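Local coordinates for protein phosphatase (Thermotoga maritima, PDB 1NF2) that probably acts as a magnesium-dependent phosphatase of the haloacid dehalogenase (HAD) family, at residues A[188-200]-A[211-224]. Residues are numbered along the deposited sequence; the frame is centred on the assembly and turned at random.
With SO4 (sulfate ion), chain D.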
loop_
_atom_site.group_PDB
_atom_site.type_symbol
_atom_site.label_atom_id
_atom_site.label_comp_id
_atom_site.label_asym_id
_atom_site.label_seq_id
_atom_site.Cartn_x
_atom_site.Cartn_y
_atom_site.Cartn_z
ATOM N N ASN A 188 -3.217 -4.541 13.573
ATOM C CA ASN A 188 -3.315 -5.649 12.624
ATOM C C ASN A 188 -4.062 -5.422 11.306
ATOM O O ASN A 188 -5.173 -5.913 11.106
ATOM C CB ASN A 188 -3.859 -6.902 13.331
ATOM C CG ASN A 188 -5.040 -6.609 14.237
ATOM O OD1 ASN A 188 -5.524 -7.497 14.934
ATOM N ND2 ASN A 188 -5.510 -5.367 14.233
ATOM N N VAL A 189 -3.427 -4.661 10.419
ATOM C CA VAL A 189 -3.958 -4.378 9.094
ATOM C C VAL A 189 -2.864 -4.767 8.103
ATOM O O VAL A 189 -1.676 -4.516 8.343
ATOM C CB VAL A 189 -4.276 -2.883 8.893
ATOM C CG1 VAL A 189 -5.182 -2.395 10.002
ATOM C CG2 VAL A 189 -2.987 -2.070 8.843
ATOM N N ASP A 190 -3.260 -5.402 7.006
ATOM C CA ASP A 190 -2.313 -5.803 5.974
ATOM C C ASP A 190 -3.083 -6.060 4.683
ATOM O O ASP A 190 -4.316 -6.107 4.688
ATOM C CB ASP A 190 -1.523 -7.048 6.399
ATOM C CG ASP A 190 -2.410 -8.261 6.632
ATOM O OD1 ASP A 190 -3.123 -8.669 5.688
ATOM O OD2 ASP A 190 -2.388 -8.812 7.757
ATOM N N LYS A 191 -2.359 -6.211 3.580
ATOM C CA LYS A 191 -2.992 -6.429 2.285
ATOM C C LYS A 191 -3.873 -7.675 2.224
ATOM O O LYS A 191 -4.872 -7.688 1.521
ATOM C CB LYS A 191 -1.931 -6.482 1.182
ATOM C CG LYS A 191 -1.311 -5.127 0.866
ATOM C CD LYS A 191 -0.255 -5.269 -0.217
ATOM C CE LYS A 191 0.326 -3.929 -0.636
ATOM N NZ LYS A 191 1.450 -4.153 -1.590
ATOM N N GLY A 192 -3.492 -8.710 2.961
ATOM C CA GLY A 192 -4.260 -9.942 2.986
ATOM C C GLY A 192 -5.625 -9.764 3.628
ATOM O O GLY A 192 -6.632 -10.208 3.075
ATOM N N LYS A 193 -5.673 -9.121 4.795
ATOM C CA LYS A 193 -6.945 -8.898 5.472
ATOM C C LYS A 193 -7.821 -8.024 4.597
ATOM O O LYS A 193 -9.039 -8.227 4.511
ATOM C CB LYS A 193 -6.744 -8.216 6.831
ATOM C CG LYS A 193 -6.188 -9.117 7.927
ATOM C CD LYS A 193 -6.412 -8.474 9.303
ATOM C CE LYS A 193 -5.880 -9.336 10.438
ATOM N NZ LYS A 193 -4.399 -9.478 10.372
ATOM N N ALA A 194 -7.209 -7.042 3.944
ATOM C CA ALA A 194 -7.973 -6.166 3.074
ATOM C C ALA A 194 -8.555 -6.953 1.885
ATOM O O ALA A 194 -9.711 -6.753 1.514
ATOM C CB ALA A 194 -7.097 -5.017 2.577
ATOM N N LEU A 195 -7.762 -7.851 1.298
ATOM C CA LEU A 195 -8.239 -8.635 0.161
ATOM C C LEU A 195 -9.332 -9.607 0.581
ATOM O O LEU A 195 -10.293 -9.819 -0.157
ATOM C CB LEU A 195 -7.093 -9.414 -0.510
ATOM C CG LEU A 195 -7.526 -10.284 -1.715
ATOM C CD1 LEU A 195 -8.255 -9.417 -2.733
ATOM C CD2 LEU A 195 -6.327 -10.966 -2.354
ATOM N N ARG A 196 -9.182 -10.202 1.761
ATOM C CA ARG A 196 -10.179 -11.138 2.266
ATOM C C ARG A 196 -11.504 -10.409 2.475
ATOM O O ARG A 196 -12.571 -10.942 2.184
ATOM C CB ARG A 196 -9.725 -11.747 3.591
ATOM C CG ARG A 196 -10.570 -12.929 4.020
ATOM C CD ARG A 196 -10.542 -13.103 5.518
ATOM N NE ARG A 196 -9.222 -13.449 6.035
ATOM C CZ ARG A 196 -8.794 -13.122 7.252
ATOM N NH1 ARG A 196 -9.579 -12.437 8.072
ATOM N NH2 ARG A 196 -7.586 -13.484 7.659
ATOM N N PHE A 197 -11.418 -9.182 2.979
ATOM C CA PHE A 197 -12.587 -8.342 3.232
ATOM C C PHE A 197 -13.291 -8.018 1.910
ATOM O O PHE A 197 -14.522 -8.074 1.799
ATOM C CB PHE A 197 -12.132 -7.045 3.904
ATOM C CG PHE A 197 -13.239 -6.070 4.170
ATOM C CD1 PHE A 197 -13.971 -6.137 5.352
ATOM C CD2 PHE A 197 -13.554 -5.087 3.238
ATOM C CE1 PHE A 197 -15.000 -5.236 5.602
ATOM C CE2 PHE A 197 -14.588 -4.178 3.475
ATOM C CZ PHE A 197 -15.311 -4.253 4.659
ATOM N N LEU A 198 -12.490 -7.649 0.916
ATOM C CA LEU A 198 -12.998 -7.312 -0.405
ATOM C C LEU A 198 -13.715 -8.528 -0.996
ATOM O O LEU A 198 -14.778 -8.407 -1.609
ATOM C CB LEU A 198 -11.836 -6.902 -1.306
ATOM C CG LEU A 198 -12.193 -6.575 -2.753
ATOM C CD1 LEU A 198 -13.215 -5.432 -2.805
ATOM C CD2 LEU A 198 -10.925 -6.201 -3.485
ATOM N N ARG A 199 -13.122 -9.697 -0.784
ATOM C CA ARG A 199 -13.662 -10.960 -1.268
ATOM C C ARG A 199 -15.059 -11.229 -0.692
ATOM O O ARG A 199 -15.985 -11.615 -1.416
ATOM C CB ARG A 199 -12.714 -12.085 -0.876
ATOM C CG ARG A 199 -12.764 -13.287 -1.776
ATOM C CD ARG A 199 -11.720 -14.292 -1.357
ATOM N NE ARG A 199 -12.057 -14.909 -0.082
ATOM C CZ ARG A 199 -11.180 -15.534 0.690
ATOM N NH1 ARG A 199 -9.915 -15.616 0.309
ATOM N NH2 ARG A 199 -11.563 -16.072 1.837
ATOM N N GLU A 200 -15.205 -11.043 0.615
ATOM C CA GLU A 200 -16.485 -11.250 1.278
ATOM C C GLU A 200 -17.526 -10.279 0.720
ATOM O O GLU A 200 -18.669 -10.647 0.457
ATOM C CB GLU A 200 -16.327 -11.031 2.782
ATOM C CG GLU A 200 -16.550 -12.283 3.594
ATOM C CD GLU A 200 -17.978 -12.752 3.511
ATOM O OE1 GLU A 200 -18.246 -13.914 3.874
ATOM O OE2 GLU A 200 -18.837 -11.949 3.091
ATOM N N VAL A 211 -2.977 -13.448 -7.807
ATOM C CA VAL A 211 -2.291 -12.287 -7.237
ATOM C C VAL A 211 -0.841 -12.257 -7.713
ATOM O O VAL A 211 -0.174 -13.292 -7.769
ATOM C CB VAL A 211 -2.290 -12.298 -5.672
ATOM C CG1 VAL A 211 -3.706 -12.201 -5.149
ATOM C CG2 VAL A 211 -1.652 -13.561 -5.159
ATOM N N PHE A 212 -0.377 -11.072 -8.094
ATOM C CA PHE A 212 1.003 -10.875 -8.526
ATOM C C PHE A 212 1.650 -10.012 -7.446
ATOM O O PHE A 212 1.094 -8.983 -7.066
ATOM C CB PHE A 212 1.066 -10.115 -9.866
ATOM C CG PHE A 212 0.603 -10.913 -11.060
ATOM C CD1 PHE A 212 1.524 -11.449 -11.952
ATOM C CD2 PHE A 212 -0.745 -11.097 -11.307
ATOM C CE1 PHE A 212 1.105 -12.160 -13.080
ATOM C CE2 PHE A 212 -1.177 -11.809 -12.432
ATOM C CZ PHE A 212 -0.244 -12.338 -13.318
ATOM N N GLY A 213 2.811 -10.435 -6.962
ATOM C CA GLY A 213 3.495 -9.672 -5.939
ATOM C C GLY A 213 4.999 -9.876 -5.950
ATOM O O GLY A 213 5.532 -10.654 -6.746
ATOM N N ASP A 214 5.681 -9.164 -5.061
ATOM C CA ASP A 214 7.125 -9.247 -4.942
ATOM C C ASP A 214 7.547 -9.051 -3.485
ATOM O O ASP A 214 8.696 -9.326 -3.121
ATOM C CB ASP A 214 7.771 -8.147 -5.781
ATOM C CG ASP A 214 7.643 -6.773 -5.128
ATOM O OD1 ASP A 214 8.542 -5.928 -5.339
ATOM O OD2 ASP A 214 6.647 -6.533 -4.404
ATOM N N ASN A 215 6.590 -8.589 -2.677
ATOM C CA ASN A 215 6.759 -8.226 -1.259
ATOM C C ASN A 215 6.415 -9.139 -0.098
ATOM O O ASN A 215 5.695 -10.126 -0.222
ATOM C CB ASN A 215 5.976 -6.935 -0.972
ATOM C CG ASN A 215 6.792 -5.711 -1.194
ATOM O OD1 ASN A 215 6.313 -4.587 -1.024
ATOM N ND2 ASN A 215 8.046 -5.910 -1.571
ATOM N N GLU A 216 6.913 -8.714 1.061
ATOM C CA GLU A 216 6.645 -9.364 2.333
ATOM C C GLU A 216 5.188 -8.955 2.539
ATOM O O GLU A 216 4.359 -9.753 2.953
ATOM C CB GLU A 216 7.514 -8.747 3.430
ATOM C CG GLU A 216 8.314 -9.742 4.244
ATOM C CD GLU A 216 7.446 -10.808 4.871
ATOM O OE1 GLU A 216 6.415 -10.451 5.482
ATOM O OE2 GLU A 216 7.797 -12.003 4.758
ATOM N N ASN A 217 4.900 -7.696 2.208
ATOM C CA ASN A 217 3.556 -7.134 2.292
ATOM C C ASN A 217 2.539 -7.901 1.432
ATOM O O ASN A 217 1.378 -8.043 1.819
ATOM C CB ASN A 217 3.563 -5.678 1.819
ATOM C CG ASN A 217 4.113 -4.712 2.864
ATOM O OD1 ASN A 217 4.385 -3.548 2.556
ATOM N ND2 ASN A 217 4.264 -5.183 4.099
ATOM N N ASP A 218 2.977 -8.372 0.264
ATOM C CA ASP A 218 2.109 -9.095 -0.675
ATOM C C ASP A 218 1.908 -10.553 -0.278
ATOM O O ASP A 218 0.910 -11.173 -0.632
ATOM C CB ASP A 218 2.700 -9.036 -2.091
ATOM C CG ASP A 218 2.805 -7.623 -2.623
ATOM O OD1 ASP A 218 3.723 -7.365 -3.439
ATOM O OD2 ASP A 218 1.972 -6.773 -2.235
ATOM N N LEU A 219 2.872 -11.090 0.453
ATOM C CA LEU A 219 2.818 -12.465 0.924
ATOM C C LEU A 219 1.474 -12.725 1.630
ATOM O O LEU A 219 0.921 -13.830 1.573
ATOM C CB LEU A 219 3.990 -12.690 1.878
ATOM C CG LEU A 219 4.518 -14.083 2.196
ATOM C CD1 LEU A 219 4.850 -14.832 0.916
ATOM C CD2 LEU A 219 5.765 -13.930 3.067
ATOM N N PHE A 220 0.950 -11.699 2.291
ATOM C CA PHE A 220 -0.324 -11.813 2.994
ATOM C C PHE A 220 -1.478 -12.076 2.019
ATOM O O PHE A 220 -2.434 -12.765 2.369
ATOM C CB PHE A 220 -0.607 -10.529 3.791
ATOM C CG PHE A 220 0.255 -10.362 5.022
ATOM C CD1 PHE A 220 -0.039 -11.054 6.194
ATOM C CD2 PHE A 220 1.354 -9.503 5.010
ATOM C CE1 PHE A 220 0.749 -10.888 7.346
ATOM C CE2 PHE A 220 2.145 -9.329 6.146
ATOM C CZ PHE A 220 1.843 -10.022 7.320
ATOM N N MET A 221 -1.397 -11.522 0.808
ATOM C CA MET A 221 -2.449 -11.712 -0.193
ATOM C C MET A 221 -2.464 -13.131 -0.759
ATOM O O MET A 221 -3.513 -13.642 -1.154
ATOM C CB MET A 221 -2.294 -10.710 -1.345
ATOM C CG MET A 221 -2.580 -9.255 -0.945
ATOM S SD MET A 221 -2.767 -8.098 -2.324
ATOM C CE MET A 221 -4.263 -7.691 -2.140
ATOM N N PHE A 222 -1.293 -13.757 -0.799
ATOM C CA PHE A 222 -1.158 -15.109 -1.317
ATOM C C PHE A 222 -2.109 -16.102 -0.671
ATOM O O PHE A 222 -2.650 -16.987 -1.345
ATOM C CB PHE A 222 0.273 -15.609 -1.125
ATOM C CG PHE A 222 1.211 -15.218 -2.229
ATOM C CD1 PHE A 222 2.481 -15.769 -2.293
ATOM C CD2 PHE A 222 0.826 -14.314 -3.207
ATOM C CE1 PHE A 222 3.353 -15.429 -3.313
ATOM C CE2 PHE A 222 1.692 -13.969 -4.231
ATOM C CZ PHE A 222 2.958 -14.530 -4.282
ATOM N N GLU A 223 -2.301 -15.955 0.637
ATOM C CA GLU A 223 -3.166 -16.850 1.396
ATOM C C GLU A 223 -4.620 -16.729 0.966
ATOM O O GLU A 223 -5.426 -17.621 1.221
ATOM C CB GLU A 223 -3.048 -16.545 2.892
ATOM C CG GLU A 223 -1.643 -16.153 3.342
ATOM C CD GLU A 223 -0.587 -17.192 2.995
ATOM O OE1 GLU A 223 0.608 -16.925 3.249
ATOM O OE2 GLU A 223 -0.944 -18.271 2.474
ATOM N N GLU A 224 -4.948 -15.625 0.310
ATOM C CA GLU A 224 -6.308 -15.378 -0.152
ATOM C C GLU A 224 -6.523 -15.607 -1.655
ATOM O O GLU A 224 -7.560 -15.221 -2.198
ATOM C CB GLU A 224 -6.698 -13.940 0.182
ATOM C CG GLU A 224 -6.539 -13.575 1.650
ATOM C CD GLU A 224 -7.320 -14.503 2.562
ATOM O OE1 GLU A 224 -8.510 -14.743 2.282
ATOM O OE2 GLU A 224 -6.746 -14.987 3.559
HETATM S S SO4 D . 4.414 -1.867 -1.431
HETATM O O1 SO4 D . 3.290 -1.518 -2.299
HETATM O O2 SO4 D . 4.564 -0.825 -0.411
HETATM O O3 SO4 D . 4.131 -3.170 -0.810
HETATM O O4 SO4 D . 5.668 -1.938 -2.191
HETATM O O HOH W 1 0.483 -6.105 3.586
#
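CG1 of V211 packs against CD2 of L195 where strand 209-213 of the HAD Rossmann-like core, lying between strands 4-8 and 227-230, meets helix 191-200. Beyond this strand the chain enters the metal-binding loop, whose D214 is a magnesium ligand, together with D8 and D10. A water accepts from K191 N and donates to N217 O, bridging the two backbones. K191 NZ reaches D218 OD2 at 2.7 Å on the syn side, 17° out of the carboxylate plane, in a salt bridge. K191 lies alongside D218, its chain extended beyond CG, which carries NZ past the aspartate to O3 of a sulfate, 3.0 Å away, and to a second salt bridge with D8. A methionine in place of K191 would probably leave the carboxylates of D218 and D8 without their shared partner and weaken the hold on the anion. F220 offers one ring face to D190, whose carboxylate stacks nearly flat over it, CG lying 3.6 Å above the plane; D190 also caps helix 191-200 by accepting from K193 N. The F220 carbonyl oxygen sits 3.4 Å from G192 CA, where the two helices, crossing at -32°, come close. M221 bends at its last torsion to lay CE 3.7 Å from CB of L195, while its CG packs on K191 CB; V6 and I63 touch both L195 and M221. E224 folds back at chi2 into a network with two arginines: R199 approaches OE1, though the position of NH1 is less certain, and R196 NE makes a long salt bridge to OE2 at 3.8 Å.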